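Local coordinates for cell division control protein 11 (Saccharomyces cerevisiae, PDB 5AR1), which acts as a septin GTPase in cytokinesis, assembling with other septins into a collar of cortical filaments at the mother-bud neck and binding phosphoinositides, at residues S176-L181 / A232-N237; I171-S176 / L202-F207. One frame throughout, in Å; residues are numbered along the deposited sequence.

Contact 1. Residues S176-L181 / A232-N237; sequences SKSDSL and AIIGSN
In the G4 region of the septin G domain, S178 and D179 pack against A232 and I234, which lie just ahead of G235, a residue that probably contributes to the GTP site. The CB of S178 is directed toward this second loop, and the residue divides its contacts. Its OG, turned beside the backbone N (chi1 -46°), lies 3.6 Å from A232 CB, while S178 CB meets I234 CG1 at 3.8 Å. D179 slides past I234 in the opposite direction, bringing carboxylate oxygen OD2 to 3.4 Å from methyl CG2 of I234. The G4 segment is braced from within: K177 O accepts bonds from S180 OG (2.7 Å) and S180 N, which arrive on the same face of its carbonyl plane. A232, in turn, touches L186 of helix 183-199 and shares backbone hydrogen bonding with Y240. In related GTPases the G4 aspartate reads the guanine base, a role D179 probably shares. No hydrogen bond joins the two loops, which meet here by van der Waals packing alone; the D179 carboxylate finds only hydrocarbon on I234, so this contact does not fix it through any polar bond.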
loop_
_atom_site.group_PDB
_atom_site.type_symbol
_atom_site.label_atom_id
_atom_site.label_comp_id
_atom_site.label_asym_id
_atom_site.label_seq_id
_atom_site.Cartn_x
_atom_site.Cartn_y
_atom_site.Cartn_z
ATOM N N SER A 176 -8.971 -4.581 6.534
ATOM C CA SER A 176 -10.351 -4.116 6.427
ATOM C C SER A 176 -11.159 -4.551 7.657
ATOM O O SER A 176 -10.723 -5.450 8.376
ATOM C CB SER A 176 -10.983 -4.689 5.166
ATOM O OG SER A 176 -10.781 -6.090 5.116
ATOM N N LYS A 177 -12.326 -3.901 7.901
ATOM C CA LYS A 177 -13.251 -4.175 9.017
ATOM C C LYS A 177 -12.538 -4.290 10.392
ATOM O O LYS A 177 -12.880 -5.156 11.204
ATOM C CB LYS A 177 -14.111 -5.418 8.708
ATOM C CG LYS A 177 -15.595 -5.130 8.527
ATOM C CD LYS A 177 -16.371 -6.430 8.306
ATOM C CE LYS A 177 -17.854 -6.217 8.130
ATOM N NZ LYS A 177 -18.548 -7.485 7.792
ATOM N N SER A 178 -11.544 -3.410 10.635
ATOM C CA SER A 178 -10.727 -3.381 11.855
ATOM C C SER A 178 -11.552 -3.208 13.133
ATOM O O SER A 178 -11.258 -3.852 14.142
ATOM C CB SER A 178 -9.672 -2.283 11.766
ATOM O OG SER A 178 -9.005 -2.288 10.513
ATOM N N ASP A 179 -12.599 -2.360 13.070
ATOM C CA ASP A 179 -13.512 -2.028 14.171
ATOM C C ASP A 179 -14.486 -3.160 14.559
ATOM O O ASP A 179 -15.095 -3.082 15.629
ATOM C CB ASP A 179 -14.281 -0.719 13.877
ATOM C CG ASP A 179 -14.586 -0.465 12.410
ATOM O OD1 ASP A 179 -15.367 -1.250 11.819
ATOM O OD2 ASP A 179 -14.037 0.509 11.850
ATOM N N SER A 180 -14.624 -4.202 13.715
ATOM C CA SER A 180 -15.506 -5.343 13.994
ATOM C C SER A 180 -14.774 -6.510 14.701
ATOM O O SER A 180 -15.374 -7.562 14.945
ATOM C CB SER A 180 -16.200 -5.813 12.718
ATOM O OG SER A 180 -15.276 -6.320 11.771
ATOM N N LEU A 181 -13.492 -6.295 15.052
ATOM C CA LEU A 181 -12.604 -7.251 15.725
ATOM C C LEU A 181 -12.173 -6.726 17.096
ATOM O O LEU A 181 -12.288 -5.528 17.355
ATOM C CB LEU A 181 -11.345 -7.439 14.854
ATOM C CG LEU A 181 -11.236 -8.713 14.021
ATOM C CD1 LEU A 181 -12.194 -8.687 12.839
ATOM C CD2 LEU A 181 -9.819 -8.888 13.505
ATOM N N ALA A 232 -4.075 -1.076 10.229
ATOM C CA ALA A 232 -5.504 -1.221 10.510
ATOM C C ALA A 232 -5.969 0.227 10.591
ATOM O O ALA A 232 -6.039 0.814 11.675
ATOM C CB ALA A 232 -5.713 -1.942 11.832
ATOM N N ILE A 233 -6.154 0.831 9.409
ATOM C CA ILE A 233 -6.455 2.245 9.180
ATOM C C ILE A 233 -7.985 2.501 9.154
ATOM O O ILE A 233 -8.647 2.145 8.191
ATOM C CB ILE A 233 -5.654 2.722 7.913
ATOM C CG1 ILE A 233 -5.864 4.201 7.589
ATOM C CG2 ILE A 233 -5.875 1.865 6.674
ATOM C CD1 ILE A 233 -4.545 4.898 7.035
ATOM N N ILE A 234 -8.536 3.089 10.247
ATOM C CA ILE A 234 -9.982 3.344 10.447
ATOM C C ILE A 234 -10.302 4.683 11.154
ATOM O O ILE A 234 -9.448 5.200 11.864
ATOM C CB ILE A 234 -10.667 2.146 11.190
ATOM C CG1 ILE A 234 -9.763 1.512 12.284
ATOM C CG2 ILE A 234 -11.173 1.081 10.203
ATOM C CD1 ILE A 234 -9.631 2.269 13.622
ATOM N N GLY A 235 -11.536 5.183 11.000
ATOM C CA GLY A 235 -12.000 6.442 11.589
ATOM C C GLY A 235 -11.543 7.624 10.759
ATOM O O GLY A 235 -11.599 7.549 9.528
ATOM N N SER A 236 -11.058 8.724 11.406
ATOM C CA SER A 236 -10.498 9.892 10.688
ATOM C C SER A 236 -9.089 9.453 10.233
ATOM O O SER A 236 -8.099 9.748 10.914
ATOM C CB SER A 236 -10.434 11.121 11.598
ATOM O OG SER A 236 -9.683 12.178 11.016
ATOM N N ASN A 237 -9.027 8.688 9.100
ATOM C CA ASN A 237 -7.852 8.002 8.546
ATOM C C ASN A 237 -7.330 7.078 9.663
ATOM O O ASN A 237 -7.834 5.961 9.740
ATOM C CB ASN A 237 -6.795 8.946 7.962
ATOM C CG ASN A 237 -5.974 8.303 6.872
ATOM O OD1 ASN A 237 -6.427 8.179 5.737
ATOM N ND2 ASN A 237 -4.740 7.891 7.187
#

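Contact 2. Residues I171-S176 / L202-F207; sequences IIPVIS and LPIYNF
The Y205 ring has methyl CG2 of I172 lying obliquely to it, the closest approach of the two residues being from that methyl to Y205 CB at 3.7 Å. Their side chains run alongside, pointing the same way, and Y205 CG is anti to its own backbone N (chi1 -176°), which leads the ring on past the strand to D283 and L284 of helix 274-290. Over one face of the F207 ring stands Y205 CD2, 4.3 Å above the plane and displaced toward the rim; the same phenyl forms an edge-to-face pair with H280. The proline ring of P173 is met at CD by I204 CG1, at 3.7 Å. Strand 171-175 is the last strand of the central sheet of this P-loop GTPase domain, hydrogen-bonded on one side to parallel strand 142-147. Segment 202-207, in the loop that follows helix 183-199, passes across its first residues; the chain that runs on to G235 lies nearer the strand's other end, where I175 pairs with F231. A single backbone bond joins the two segments: Y205 N donates to I171 O over 2.8 Å with a nearly straight N-H...O angle of 169°, the donor tilted 30° from the carbonyl plane. I204 CA lies 3.4 Å from the same oxygen in a weaker CA-H...O contact. Beside it, the I171 and I204 side chains cross at about a right angle, CG2 of I171 meeting CD1 of I204 at 3.8 Å, and both residues also touch I162 of helix 156-165.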
loop_
_atom_site.group_PDB
_atom_site.type_symbol
_atom_site.label_atom_id
_atom_site.label_comp_id
_atom_site.label_asym_id
_atom_site.label_seq_id
_atom_site.Cartn_x
_atom_site.Cartn_y
_atom_site.Cartn_z
ATOM N N ILE A 171 3.589 -2.348 -2.666
ATOM C CA ILE A 171 2.432 -2.871 -1.920
ATOM C C ILE A 171 2.567 -2.645 -0.421
ATOM O O ILE A 171 3.548 -3.087 0.169
ATOM C CB ILE A 171 2.100 -4.363 -2.277
ATOM C CG1 ILE A 171 1.498 -4.459 -3.708
ATOM C CG2 ILE A 171 1.151 -5.013 -1.234
ATOM C CD1 ILE A 171 1.530 -5.783 -4.327
ATOM N N ILE A 172 1.574 -1.978 0.189
ATOM C CA ILE A 172 1.540 -1.782 1.646
ATOM C C ILE A 172 0.267 -2.514 2.204
ATOM O O ILE A 172 -0.850 -2.187 1.800
ATOM C CB ILE A 172 1.755 -0.297 2.135
ATOM C CG1 ILE A 172 0.576 0.628 1.866
ATOM C CG2 ILE A 172 3.026 0.334 1.563
ATOM C CD1 ILE A 172 -0.101 1.017 3.113
ATOM N N PRO A 173 0.409 -3.591 3.015
ATOM C CA PRO A 173 -0.790 -4.337 3.462
ATOM C C PRO A 173 -1.646 -3.634 4.517
ATOM O O PRO A 173 -1.110 -3.082 5.480
ATOM C CB PRO A 173 -0.211 -5.656 3.970
ATOM C CG PRO A 173 1.150 -5.306 4.439
ATOM C CD PRO A 173 1.644 -4.174 3.585
ATOM N N VAL A 174 -2.976 -3.616 4.301
ATOM C CA VAL A 174 -3.942 -2.999 5.214
ATOM C C VAL A 174 -4.981 -4.020 5.621
ATOM O O VAL A 174 -5.131 -5.026 4.940
ATOM C CB VAL A 174 -4.571 -1.649 4.752
ATOM C CG1 VAL A 174 -3.508 -0.593 4.467
ATOM C CG2 VAL A 174 -5.475 -1.826 3.553
ATOM N N ILE A 175 -5.661 -3.792 6.751
ATOM C CA ILE A 175 -6.670 -4.702 7.280
ATOM C C ILE A 175 -8.031 -4.024 7.306
ATOM O O ILE A 175 -8.221 -3.027 8.003
ATOM C CB ILE A 175 -6.272 -5.320 8.652
ATOM C CG1 ILE A 175 -4.903 -6.034 8.576
ATOM C CG2 ILE A 175 -7.356 -6.283 9.157
ATOM C CD1 ILE A 175 -4.237 -6.331 9.948
ATOM N N SER A 176 -8.971 -4.581 6.534
ATOM C CA SER A 176 -10.351 -4.116 6.427
ATOM C C SER A 176 -11.159 -4.551 7.657
ATOM O O SER A 176 -10.723 -5.450 8.376
ATOM C CB SER A 176 -10.983 -4.689 5.166
ATOM O OG SER A 176 -10.781 -6.090 5.116
ATOM N N LEU A 202 7.197 -12.182 0.537
ATOM C CA LEU A 202 6.332 -11.315 -0.242
ATOM C C LEU A 202 6.914 -9.917 -0.328
ATOM O O LEU A 202 7.299 -9.340 0.684
ATOM C CB LEU A 202 4.872 -11.362 0.223
ATOM C CG LEU A 202 4.225 -12.751 0.057
ATOM C CD1 LEU A 202 2.999 -12.916 0.921
ATOM C CD2 LEU A 202 3.956 -13.088 -1.379
ATOM N N PRO A 203 7.133 -9.431 -1.570
ATOM C CA PRO A 203 7.771 -8.124 -1.731
ATOM C C PRO A 203 6.812 -6.960 -1.453
ATOM O O PRO A 203 6.099 -6.485 -2.348
ATOM C CB PRO A 203 8.339 -8.180 -3.144
ATOM C CG PRO A 203 7.533 -9.206 -3.854
ATOM C CD PRO A 203 6.793 -10.040 -2.875
ATOM N N ILE A 204 6.806 -6.521 -0.178
ATOM C CA ILE A 204 5.995 -5.457 0.391
ATOM C C ILE A 204 6.876 -4.227 0.576
ATOM O O ILE A 204 8.086 -4.404 0.711
ATOM C CB ILE A 204 5.425 -6.069 1.718
ATOM C CG1 ILE A 204 3.921 -6.270 1.590
ATOM C CG2 ILE A 204 5.818 -5.367 3.081
ATOM C CD1 ILE A 204 3.544 -7.327 0.566
ATOM N N TYR A 205 6.310 -2.982 0.552
ATOM C CA TYR A 205 7.105 -1.758 0.781
ATOM C C TYR A 205 7.305 -1.713 2.253
ATOM O O TYR A 205 6.331 -1.527 2.988
ATOM C CB TYR A 205 6.372 -0.483 0.331
ATOM C CG TYR A 205 7.182 0.794 0.462
ATOM C CD1 TYR A 205 8.050 1.198 -0.543
ATOM C CD2 TYR A 205 7.069 1.607 1.589
ATOM C CE1 TYR A 205 8.780 2.379 -0.444
ATOM C CE2 TYR A 205 7.800 2.792 1.705
ATOM C CZ TYR A 205 8.639 3.185 0.672
ATOM O OH TYR A 205 9.378 4.343 0.758
ATOM N N ASN A 206 8.531 -1.956 2.708
ATOM C CA ASN A 206 8.755 -2.001 4.146
ATOM C C ASN A 206 9.470 -0.747 4.700
ATOM O O ASN A 206 10.330 -0.843 5.572
ATOM C CB ASN A 206 9.466 -3.288 4.512
ATOM C CG ASN A 206 9.470 -3.529 5.980
ATOM O OD1 ASN A 206 8.483 -3.261 6.674
ATOM N ND2 ASN A 206 10.624 -3.924 6.488
ATOM N N PHE A 207 9.078 0.433 4.213
ATOM C CA PHE A 207 9.615 1.723 4.645
ATOM C C PHE A 207 11.172 1.786 4.577
ATOM O O PHE A 207 11.834 2.061 5.592
ATOM C CB PHE A 207 9.043 2.093 6.028
ATOM C CG PHE A 207 7.543 2.217 5.957
ATOM C CD1 PHE A 207 6.948 3.375 5.467
ATOM C CD2 PHE A 207 6.726 1.142 6.267
ATOM C CE1 PHE A 207 5.566 3.465 5.332
ATOM C CE2 PHE A 207 5.341 1.237 6.138
ATOM C CZ PHE A 207 4.770 2.400 5.685
#

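How the contacts relate
After the first four strands of the central sheet, the chain runs along strand 171-175, passes S176, which both contacts share, and enters the G4 loop. Helix 183-199 then carries it back to 202-207, where contact 2 closes a loop of 25 intervening residues against the beginning of the strand. After helix 218-228 it reaches 232-237, and contact 1 closes a longer loop, of 50 residues, against the segment beyond the strand's end. The two closures therefore cross. Their centres lie 16 Å apart, yet they touch where I233 CG2 packs on V174 CG1 at 4.1 Å. Contact 2 ties the buried sheet edge to the returning chain; contact 1 joins two loops of the probable nucleotide site.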